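Local atomic coordinates of ribosomal protein S2-related protein (Deinococcus radiodurans, PDB entry 2JH3), a protein that binds a [4Fe-4S] cluster, has a chelatase-like fold and may act as a sirohydrochlorin ferrochelatase. Residues 394-399 with 404-409; 12-17 with 453-458; 47-52 with 81-86. One frame throughout, in Å; residues are numbered along the deposited sequence.

Interaction 1: residues 394-399 with 404-409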
loop_
_atom_site.group_PDB
_atom_site.type_symbol
_atom_site.label_atom_id
_atom_site.label_comp_id
_atom_site.label_asym_id
_atom_site.label_seq_id
_atom_site.Cartn_x
_atom_site.Cartn_y
_atom_site.Cartn_z
ATOM N N SER A 394 22.995 15.016 -3.279
ATOM C CA SER A 394 23.896 14.599 -2.263
ATOM C C SER A 394 23.766 13.097 -1.765
ATOM O O SER A 394 24.767 12.349 -1.667
ATOM C CB SER A 394 23.770 15.627 -1.136
ATOM O OG SER A 394 24.591 15.194 -0.136
ATOM N N THR A 395 22.540 12.639 -1.477
ATOM C CA THR A 395 22.312 11.220 -1.267
ATOM C C THR A 395 22.799 10.388 -2.418
ATOM O O THR A 395 23.505 9.399 -2.196
ATOM C CB THR A 395 20.802 10.938 -1.098
ATOM O OG1 THR A 395 20.289 11.833 -0.152
ATOM C CG2 THR A 395 20.498 9.499 -0.649
ATOM N N ALA A 396 22.369 10.716 -3.649
ATOM C CA ALA A 396 22.675 9.910 -4.828
ATOM C C ALA A 396 24.201 9.761 -5.028
ATOM O O ALA A 396 24.681 8.671 -5.336
ATOM C CB ALA A 396 22.031 10.514 -6.065
ATOM N N ARG A 397 24.911 10.872 -4.847
ATOM C CA ARG A 397 26.371 10.940 -4.997
ATOM C C ARG A 397 27.137 10.085 -3.976
ATOM O O ARG A 397 28.249 9.657 -4.293
ATOM C CB ARG A 397 26.852 12.365 -4.843
ATOM C CG ARG A 397 26.807 13.178 -6.077
ATOM C CD ARG A 397 27.386 14.553 -5.770
ATOM N NE ARG A 397 28.848 14.682 -5.794
ATOM C CZ ARG A 397 29.616 14.598 -6.891
ATOM N NH1 ARG A 397 29.080 14.280 -8.060
ATOM N NH2 ARG A 397 30.933 14.784 -6.809
ATOM N N ARG A 398 26.610 9.858 -2.764
ATOM C CA ARG A 398 27.318 8.962 -1.834
ATOM C C ARG A 398 27.364 7.506 -2.314
ATOM O O ARG A 398 28.270 6.744 -1.893
ATOM C CB ARG A 398 26.693 8.910 -0.450
ATOM C CG ARG A 398 26.754 10.159 0.319
ATOM C CD ARG A 398 26.468 9.926 1.831
ATOM N NE ARG A 398 25.245 9.175 2.069
ATOM C CZ ARG A 398 24.040 9.737 2.221
ATOM N NH1 ARG A 398 23.900 11.034 2.182
ATOM N NH2 ARG A 398 22.985 8.994 2.391
ATOM N N GLN A 399 26.394 7.112 -3.144
ATOM C CA GLN A 399 26.155 5.713 -3.468
ATOM C C GLN A 399 27.173 5.179 -4.487
ATOM O O GLN A 399 27.765 5.953 -5.281
ATOM C CB GLN A 399 24.701 5.483 -3.949
ATOM C CG GLN A 399 23.562 6.196 -3.136
ATOM C CD GLN A 399 23.595 5.883 -1.688
ATOM O OE1 GLN A 399 23.424 6.764 -0.860
ATOM N NE2 GLN A 399 23.847 4.608 -1.345
ATOM N N ALA A 404 24.784 3.272 -7.674
ATOM C CA ALA A 404 25.272 4.584 -8.156
ATOM C C ALA A 404 24.515 5.076 -9.383
ATOM O O ALA A 404 24.548 6.226 -9.749
ATOM C CB ALA A 404 26.686 4.483 -8.516
ATOM N N ARG A 405 23.946 4.133 -10.083
ATOM C CA ARG A 405 23.060 4.388 -11.193
ATOM C C ARG A 405 21.947 5.404 -10.855
ATOM O O ARG A 405 21.441 6.067 -11.759
ATOM C CB ARG A 405 22.455 3.048 -11.599
ATOM C CG ARG A 405 22.224 2.846 -13.001
ATOM C CD ARG A 405 23.501 2.592 -13.807
ATOM N NE ARG A 405 23.220 3.065 -15.162
ATOM C CZ ARG A 405 23.934 3.955 -15.852
ATOM N NH1 ARG A 405 25.104 4.484 -15.404
ATOM N NH2 ARG A 405 23.458 4.295 -17.040
ATOM N N VAL A 406 21.583 5.568 -9.562
ATOM C CA VAL A 406 20.624 6.649 -9.197
ATOM C C VAL A 406 21.089 8.033 -9.630
ATOM O O VAL A 406 20.279 8.932 -9.834
ATOM C CB VAL A 406 20.267 6.674 -7.644
ATOM C CG1 VAL A 406 19.554 5.401 -7.258
ATOM C CG2 VAL A 406 21.447 6.905 -6.790
ATOM N N GLN A 407 22.410 8.188 -9.763
ATOM C CA GLN A 407 23.041 9.413 -10.232
ATOM C C GLN A 407 22.640 9.884 -11.665
ATOM O O GLN A 407 22.909 11.016 -12.041
ATOM C CB GLN A 407 24.562 9.287 -10.150
ATOM C CG GLN A 407 25.129 9.328 -8.735
ATOM C CD GLN A 407 26.524 8.663 -8.575
ATOM O OE1 GLN A 407 27.335 8.672 -9.506
ATOM N NE2 GLN A 407 26.801 8.112 -7.388
ATOM N N ARG A 408 22.002 9.022 -12.415
ATOM C CA ARG A 408 21.611 9.284 -13.777
ATOM C C ARG A 408 20.169 9.740 -13.870
ATOM O O ARG A 408 19.756 10.218 -14.915
ATOM C CB ARG A 408 21.726 7.971 -14.604
ATOM C CG ARG A 408 23.032 7.232 -14.483
ATOM C CD ARG A 408 24.184 7.803 -15.319
ATOM N NE ARG A 408 24.839 8.916 -14.647
ATOM C CZ ARG A 408 24.766 10.172 -15.063
ATOM N NH1 ARG A 408 24.093 10.483 -16.189
ATOM N NH2 ARG A 408 25.380 11.125 -14.361
ATOM N N ALA A 409 19.379 9.533 -12.801
ATOM C CA ALA A 409 17.976 9.918 -12.812
ATOM C C ALA A 409 17.820 11.429 -12.969
ATOM O O ALA A 409 18.497 12.199 -12.288
ATOM C CB ALA A 409 17.275 9.434 -11.519
#

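Interaction 2: residues 12-17 with 453-458. With SF4 (iron/sulfur cluster), chain E.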
loop_
_atom_site.group_PDB
_atom_site.type_symbol
_atom_site.label_atom_id
_atom_site.label_comp_id
_atom_site.label_asym_id
_atom_site.label_seq_id
_atom_site.Cartn_x
_atom_site.Cartn_y
_atom_site.Cartn_z
ATOM N N GLY A 12 20.533 -5.185 7.932
ATOM C CA GLY A 12 19.092 -5.028 7.672
ATOM C C GLY A 12 18.668 -5.493 6.278
ATOM O O GLY A 12 19.501 -5.962 5.480
ATOM N N SER A 13 17.383 -5.268 5.940
ATOM C CA SER A 13 16.846 -5.697 4.623
ATOM C C SER A 13 15.558 -4.986 4.325
ATOM O O SER A 13 14.836 -4.573 5.261
ATOM C CB SER A 13 16.540 -7.189 4.693
ATOM O OG SER A 13 16.062 -7.742 3.474
ATOM N N HIS A 14 15.290 -4.807 3.022
ATOM C CA HIS A 14 13.994 -4.378 2.583
ATOM C C HIS A 14 12.991 -5.495 2.678
ATOM O O HIS A 14 11.812 -5.225 2.810
ATOM C CB HIS A 14 13.975 -3.829 1.196
ATOM C CG HIS A 14 14.767 -2.595 0.995
ATOM N ND1 HIS A 14 15.306 -1.869 2.032
ATOM C CD2 HIS A 14 15.014 -1.892 -0.129
ATOM C CE1 HIS A 14 15.946 -0.818 1.532
ATOM N NE2 HIS A 14 15.792 -0.820 0.216
ATOM N N HIS A 15 13.432 -6.749 2.677
ATOM C CA HIS A 15 12.458 -7.841 2.525
ATOM C C HIS A 15 12.453 -8.952 3.560
ATOM O O HIS A 15 11.474 -9.701 3.706
ATOM C CB HIS A 15 12.626 -8.484 1.131
ATOM C CG HIS A 15 12.404 -7.536 -0.002
ATOM N ND1 HIS A 15 11.167 -7.003 -0.286
ATOM C CD2 HIS A 15 13.261 -6.986 -0.894
ATOM C CE1 HIS A 15 11.259 -6.189 -1.317
ATOM N NE2 HIS A 15 12.515 -6.166 -1.710
ATOM N N HIS A 16 13.548 -9.123 4.258
ATOM C CA HIS A 16 13.691 -10.293 5.120
ATOM C C HIS A 16 14.125 -9.931 6.513
ATOM O O HIS A 16 15.086 -9.210 6.684
ATOM C CB HIS A 16 14.792 -11.152 4.507
ATOM C CG HIS A 16 14.484 -11.583 3.110
ATOM N ND1 HIS A 16 13.339 -12.290 2.798
ATOM C CD2 HIS A 16 15.149 -11.388 1.946
ATOM C CE1 HIS A 16 13.333 -12.538 1.498
ATOM N NE2 HIS A 16 14.412 -11.989 0.956
ATOM N N GLY A 17 13.516 -10.538 7.512
ATOM C CA GLY A 17 13.841 -10.213 8.908
ATOM C C GLY A 17 15.069 -10.827 9.611
ATOM O O GLY A 17 15.375 -10.439 10.741
ATOM N N ALA A 453 15.935 11.278 1.299
ATOM C CA ALA A 453 15.553 10.133 0.587
ATOM C C ALA A 453 16.089 8.872 1.237
ATOM O O ALA A 453 17.291 8.729 1.466
ATOM C CB ALA A 453 15.954 10.225 -0.859
ATOM N N CYS A 454 15.166 7.924 1.460
ATOM C CA CYS A 454 15.447 6.609 2.113
ATOM C C CYS A 454 15.932 5.465 1.176
ATOM O O CYS A 454 15.895 5.570 -0.076
ATOM C CB CYS A 454 14.191 6.131 2.909
ATOM S SG CYS A 454 12.904 5.578 1.877
ATOM N N THR A 455 16.384 4.360 1.754
ATOM C CA THR A 455 16.941 3.289 0.910
ATOM C C THR A 455 15.881 2.662 0.006
ATOM O O THR A 455 16.207 2.217 -1.061
ATOM C CB THR A 455 17.700 2.167 1.681
ATOM O OG1 THR A 455 16.834 1.609 2.626
ATOM C CG2 THR A 455 18.923 2.761 2.391
ATOM N N VAL A 456 14.612 2.687 0.411
ATOM C CA VAL A 456 13.546 2.090 -0.402
ATOM C C VAL A 456 13.304 2.946 -1.664
ATOM O O VAL A 456 13.154 2.394 -2.796
ATOM C CB VAL A 456 12.292 1.834 0.418
ATOM C CG1 VAL A 456 11.060 1.519 -0.480
ATOM C CG2 VAL A 456 12.509 0.638 1.379
ATOM N N LEU A 457 13.307 4.272 -1.507
ATOM C CA LEU A 457 13.162 5.173 -2.630
ATOM C C LEU A 457 14.386 5.128 -3.554
ATOM O O LEU A 457 14.218 5.142 -4.780
ATOM C CB LEU A 457 12.957 6.628 -2.157
ATOM C CG LEU A 457 12.942 7.716 -3.255
ATOM C CD1 LEU A 457 11.827 7.399 -4.277
ATOM C CD2 LEU A 457 12.664 9.089 -2.673
ATOM N N LEU A 458 15.598 5.048 -2.974
ATOM C CA LEU A 458 16.824 4.931 -3.801
ATOM C C LEU A 458 16.765 3.671 -4.668
ATOM O O LEU A 458 17.083 3.693 -5.852
ATOM C CB LEU A 458 18.069 4.859 -2.938
ATOM C CG LEU A 458 18.426 6.122 -2.209
ATOM C CD1 LEU A 458 19.365 5.889 -1.067
ATOM C CD2 LEU A 458 19.026 7.116 -3.148
HETATM FE FE1 SF4 E . 11.020 9.858 2.944
HETATM FE FE2 SF4 E . 11.266 7.272 2.154
HETATM FE FE3 SF4 E . 9.002 8.142 3.349
HETATM FE FE4 SF4 E . 9.588 8.945 0.803
HETATM S S1 SF4 E . 9.134 6.765 1.477
HETATM S S2 SF4 E . 8.844 10.316 2.500
HETATM S S3 SF4 E . 11.897 9.152 0.927
HETATM S S4 SF4 E . 11.055 7.953 4.367
#

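Interaction 3: residues 47-52 with 81-86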
loop_
_atom_site.group_PDB
_atom_site.type_symbol
_atom_site.label_atom_id
_atom_site.label_comp_id
_atom_site.label_asym_id
_atom_site.label_seq_id
_atom_site.Cartn_x
_atom_site.Cartn_y
_atom_site.Cartn_z
ATOM N N GLY A 47 21.117 0.428 14.750
ATOM C CA GLY A 47 20.989 1.039 13.447
ATOM C C GLY A 47 21.270 0.048 12.321
ATOM O O GLY A 47 21.952 -0.976 12.526
ATOM N N TYR A 48 20.751 0.351 11.132
ATOM C CA TYR A 48 20.881 -0.592 10.008
ATOM C C TYR A 48 21.227 0.133 8.733
ATOM O O TYR A 48 20.870 1.278 8.540
ATOM C CB TYR A 48 19.604 -1.434 9.815
ATOM C CG TYR A 48 19.269 -2.248 10.996
ATOM C CD1 TYR A 48 18.440 -1.750 11.949
ATOM C CD2 TYR A 48 19.828 -3.525 11.193
ATOM C CE1 TYR A 48 18.162 -2.466 13.120
ATOM C CE2 TYR A 48 19.591 -4.234 12.361
ATOM C CZ TYR A 48 18.728 -3.702 13.317
ATOM O OH TYR A 48 18.437 -4.431 14.466
ATOM N N TRP A 49 21.892 -0.561 7.836
ATOM C CA TRP A 49 22.161 -0.027 6.539
ATOM C C TRP A 49 20.855 0.027 5.699
ATOM O O TRP A 49 20.563 1.052 5.099
ATOM C CB TRP A 49 23.249 -0.890 5.844
ATOM C CG TRP A 49 23.704 -0.398 4.512
ATOM C CD1 TRP A 49 23.416 0.777 3.911
ATOM C CD2 TRP A 49 24.438 -1.161 3.557
ATOM N NE1 TRP A 49 23.958 0.820 2.639
ATOM C CE2 TRP A 49 24.607 -0.361 2.415
ATOM C CE3 TRP A 49 24.986 -2.427 3.582
ATOM C CZ2 TRP A 49 25.322 -0.795 1.291
ATOM C CZ3 TRP A 49 25.697 -2.850 2.483
ATOM C CH2 TRP A 49 25.851 -2.041 1.355
ATOM N N GLN A 50 20.095 -1.067 5.676
ATOM C CA GLN A 50 19.008 -1.260 4.728
ATOM C C GLN A 50 17.602 -1.170 5.345
ATOM O O GLN A 50 16.603 -1.537 4.690
ATOM C CB GLN A 50 19.191 -2.610 4.035
ATOM C CG GLN A 50 20.390 -2.621 3.205
ATOM C CD GLN A 50 20.267 -1.676 2.063
ATOM O OE1 GLN A 50 19.271 -1.713 1.333
ATOM N NE2 GLN A 50 21.241 -0.789 1.898
ATOM N N GLN A 51 17.489 -0.703 6.589
ATOM C CA GLN A 51 16.185 -0.480 7.214
ATOM C C GLN A 51 16.262 0.495 8.343
ATOM O O GLN A 51 17.361 0.899 8.726
ATOM C CB GLN A 51 15.539 -1.802 7.690
ATOM C CG GLN A 51 16.279 -2.495 8.849
ATOM C CD GLN A 51 15.708 -3.856 9.131
ATOM O OE1 GLN A 51 15.797 -4.779 8.346
ATOM N NE2 GLN A 51 15.114 -3.990 10.288
ATOM N N GLU A 52 15.102 0.951 8.827
ATOM C CA GLU A 52 15.052 1.860 9.976
ATOM C C GLU A 52 15.202 1.061 11.286
ATOM O O GLU A 52 14.668 -0.054 11.377
ATOM C CB GLU A 52 13.746 2.632 9.994
ATOM C CG GLU A 52 13.589 3.590 8.846
ATOM C CD GLU A 52 12.425 4.564 9.089
ATOM O OE1 GLU A 52 11.309 4.132 9.571
ATOM O OE2 GLU A 52 12.681 5.767 8.857
ATOM N N GLU A 81 34.459 -0.441 6.315
ATOM C CA GLU A 81 35.522 0.559 6.158
ATOM C C GLU A 81 35.110 1.823 5.338
ATOM O O GLU A 81 35.614 2.939 5.574
ATOM C CB GLU A 81 36.759 -0.104 5.480
ATOM C CG GLU A 81 37.384 -1.201 6.418
ATOM C CD GLU A 81 38.606 -1.915 5.801
ATOM O OE1 GLU A 81 39.168 -2.815 6.475
ATOM O OE2 GLU A 81 38.907 -1.627 4.635
ATOM N N THR A 82 34.247 1.625 4.354
ATOM C CA THR A 82 33.805 2.725 3.495
ATOM C C THR A 82 32.313 3.092 3.590
ATOM O O THR A 82 31.991 4.255 3.881
ATOM C CB THR A 82 34.317 2.460 2.090
ATOM O OG1 THR A 82 35.764 2.416 2.184
ATOM C CG2 THR A 82 33.849 3.524 1.080
ATOM N N VAL A 83 31.426 2.128 3.450
ATOM C CA VAL A 83 29.989 2.407 3.372
ATOM C C VAL A 83 29.452 2.892 4.695
ATOM O O VAL A 83 28.804 3.862 4.712
ATOM C CB VAL A 83 29.201 1.158 2.910
ATOM C CG1 VAL A 83 27.640 1.355 2.930
ATOM C CG2 VAL A 83 29.669 0.706 1.496
ATOM N N LEU A 84 29.668 2.168 5.805
ATOM C CA LEU A 84 29.049 2.564 7.087
ATOM C C LEU A 84 29.548 3.921 7.548
ATOM O O LEU A 84 28.723 4.788 7.915
ATOM C CB LEU A 84 29.174 1.478 8.188
ATOM C CG LEU A 84 28.765 0.023 7.805
ATOM C CD1 LEU A 84 28.842 -0.968 8.960
ATOM C CD2 LEU A 84 27.446 -0.129 7.075
ATOM N N PRO A 85 30.876 4.160 7.495
ATOM C CA PRO A 85 31.429 5.462 7.849
ATOM C C PRO A 85 30.897 6.612 6.991
ATOM O O PRO A 85 30.548 7.640 7.523
ATOM C CB PRO A 85 32.943 5.263 7.679
ATOM C CG PRO A 85 33.138 3.872 7.826
ATOM C CD PRO A 85 31.965 3.209 7.190
ATOM N N ARG A 86 30.742 6.398 5.703
ATOM C CA ARG A 86 30.155 7.392 4.782
ATOM C C ARG A 86 28.696 7.733 5.118
ATOM O O ARG A 86 28.313 8.859 5.062
ATOM C CB ARG A 86 30.178 6.777 3.414
ATOM C CG ARG A 86 29.929 7.587 2.258
ATOM C CD ARG A 86 30.050 6.593 1.067
ATOM N NE ARG A 86 28.797 5.879 0.962
ATOM C CZ ARG A 86 28.499 4.802 0.243
ATOM N NH1 ARG A 86 29.396 4.120 -0.482
ATOM N NH2 ARG A 86 27.198 4.410 0.306
#

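Interaction 1: residues 394-399 with 404-409
The side-chain amide of Gln407 is the flat group that carries this contact, and it meets Ala396 edge-on: the carbonyl oxygen of Ala396 lies almost in the amide plane, where an N-H of NE2 points at it. The hydrogen bond from Gln407 NE2 to Ala396 O is 3.0 Å long and nearly straight, at 164°. Seen from the acceptor, the donor is tilted 33° from the carbonyl plane, and the backbone N of Gln399 reaches the same oxygen from the opposite face, 3.2 Å from Ala396 O. Two donors thus grip one carbonyl. In a second flat group, the guanidinium of Arg405, the CG of Arg408, three residues on, lies over one face.

The arrangement lies in the 4Fe-4S cluster binding domain. Residues 394-398 belong to helix 392-398; the chain then turns and comes back as a 3-10 segment, so that the Ala396 carbonyl keeps its backbone donor, Gln399 N, and gains one from a side chain. Glutamine suits the task because its length spans the gap: CG stands anti to the carbonyl carbon (chi1 -72°) and the chain is extended beyond it, bringing NE2 up to the helix, while Gln407 CG lies 3.5 Å from Ala396 O.

Beside the polar bond is a small apolar patch. Methyl CG2 of Val406 rests against Ala396 CB at 3.7 Å, and the small alanine lets the 3-10 segment come close. Further along, Ala404 CB approaches Gln399 O to 3.7 Å. Outside the contact, Thr395 OG1 and Arg398 NH1 both bind Glu452, and Arg398 NE also pairs with Glu87. Ala409 packs on Val461 and Val465 of helix 455-467.

Interaction 2: residues 12-17 with 453-458
The imidazole of His14 lies flat against Val456, whose methyl CG2 sits over the middle of one ring face, 3.7 Å from the centroid and only 5° off the normal. This CH-pi contact is the tight part of the meeting. At the ring edge, in its plane, Thr455 CB comes to 3.5 Å from His14 CE1, and His14 NE2 gives a weak hydrogen bond to Thr455 O, 3.3 Å away. A histidine suits the place because one flat group offers an apolar face and a polar edge together. An alanine here, lacking the imidazole, would probably open a gap beside Val456 CG2 and cost Thr455 O its weak donor.

Beyond His14 the loop faces solvent, with His15 and His16 exposed and making no contact with 453-458, though Ser13 keeps it folded: its OG accepts from the backbone N of His15 (2.9 Å) and of His16, an ST turn and ST motif. On the other segment, Cys454 SG binds an iron of the [4Fe-4S] cluster (FE2) at 2.4 Å and, as N-cap, accepts a weak bond from Leu457 N.

The contact joins the loop between strand 5-10 and helix 18-35 of the first CbiX region to the start of helix 455-467, which is flanked by helices 392-398 and 411-422 through Leu458 and Leu457.

Interaction 3: residues 47-52 with 81-86
Val83 puts a methyl group over the indole of Trp49, and the contact is essentially apolar. The main element is a CH-pi interaction: Val83 CG1 stands 3.9 Å from the centroid of the six-membered ring, 29° off its normal, displaced toward the rim. It sits over the CE2 side of the indole, near CZ2 too, with Trp49 CE2 closest at 3.5 Å and Trp49 NE1 3.7 Å from the same methyl. The two side chains cross at about a right angle. Trp49 reaches the helix because its CG is anti to the backbone N (chi1 -176°), which sets the indole on the carbonyl side of its CB, against Val83. A broad aromatic gives one methyl a wide surface to lie on, and valine's branch at CB places that methyl close to the helix backbone, letting the ring lie near it.

A looser aliphatic contact lies alongside, where Trp49 CB meets Leu84 CD2 at 4.4 Å.

Polar groups flank it. The amide nitrogen NE2 of Gln50 lies over the opposite indole face, 3.2 Å above its plane, and the guanidinium of Arg86 has Val83 CA over one face. The helix is irregular here, with a wider pi-type turn at 81-83 and a kink at Pro85, whose nitrogen carries no hydrogen to give; Arg86 N still bonds to Thr82 O.

The two parts belong to the first CbiX region. Trp49 follows strand 43-48, an outermost strand of the five-stranded sheet beside strand 5-10, and also meets the ring of His11. Helix 78-88 packs Leu84 and Pro85 against Tyr112 of strand 108-112.

Interactions 2 and 3 meet where the loops after strands 5-10 and 43-48 adjoin: their centres are 12 Å apart, and Ser13 N of 12-17 probably bonds to Gln51 OE1 of 47-52 at 2.9 Å. Interactions 1 and 2 meet on helix 455-467, where Val406 CG1 comes within 3.3 Å of Leu458 O. Between interactions 1 and 3 the side chains of Arg398 and Gln399 touch Arg86. Both interactions 1 and 3 are nested in the chain loop closed by interaction 2, the one that holds the cluster ligand Cys454. The others stand farther off, with the side chains of Val406 and Trp49 about 12 and 14 Å from the iron-sulfur cluster.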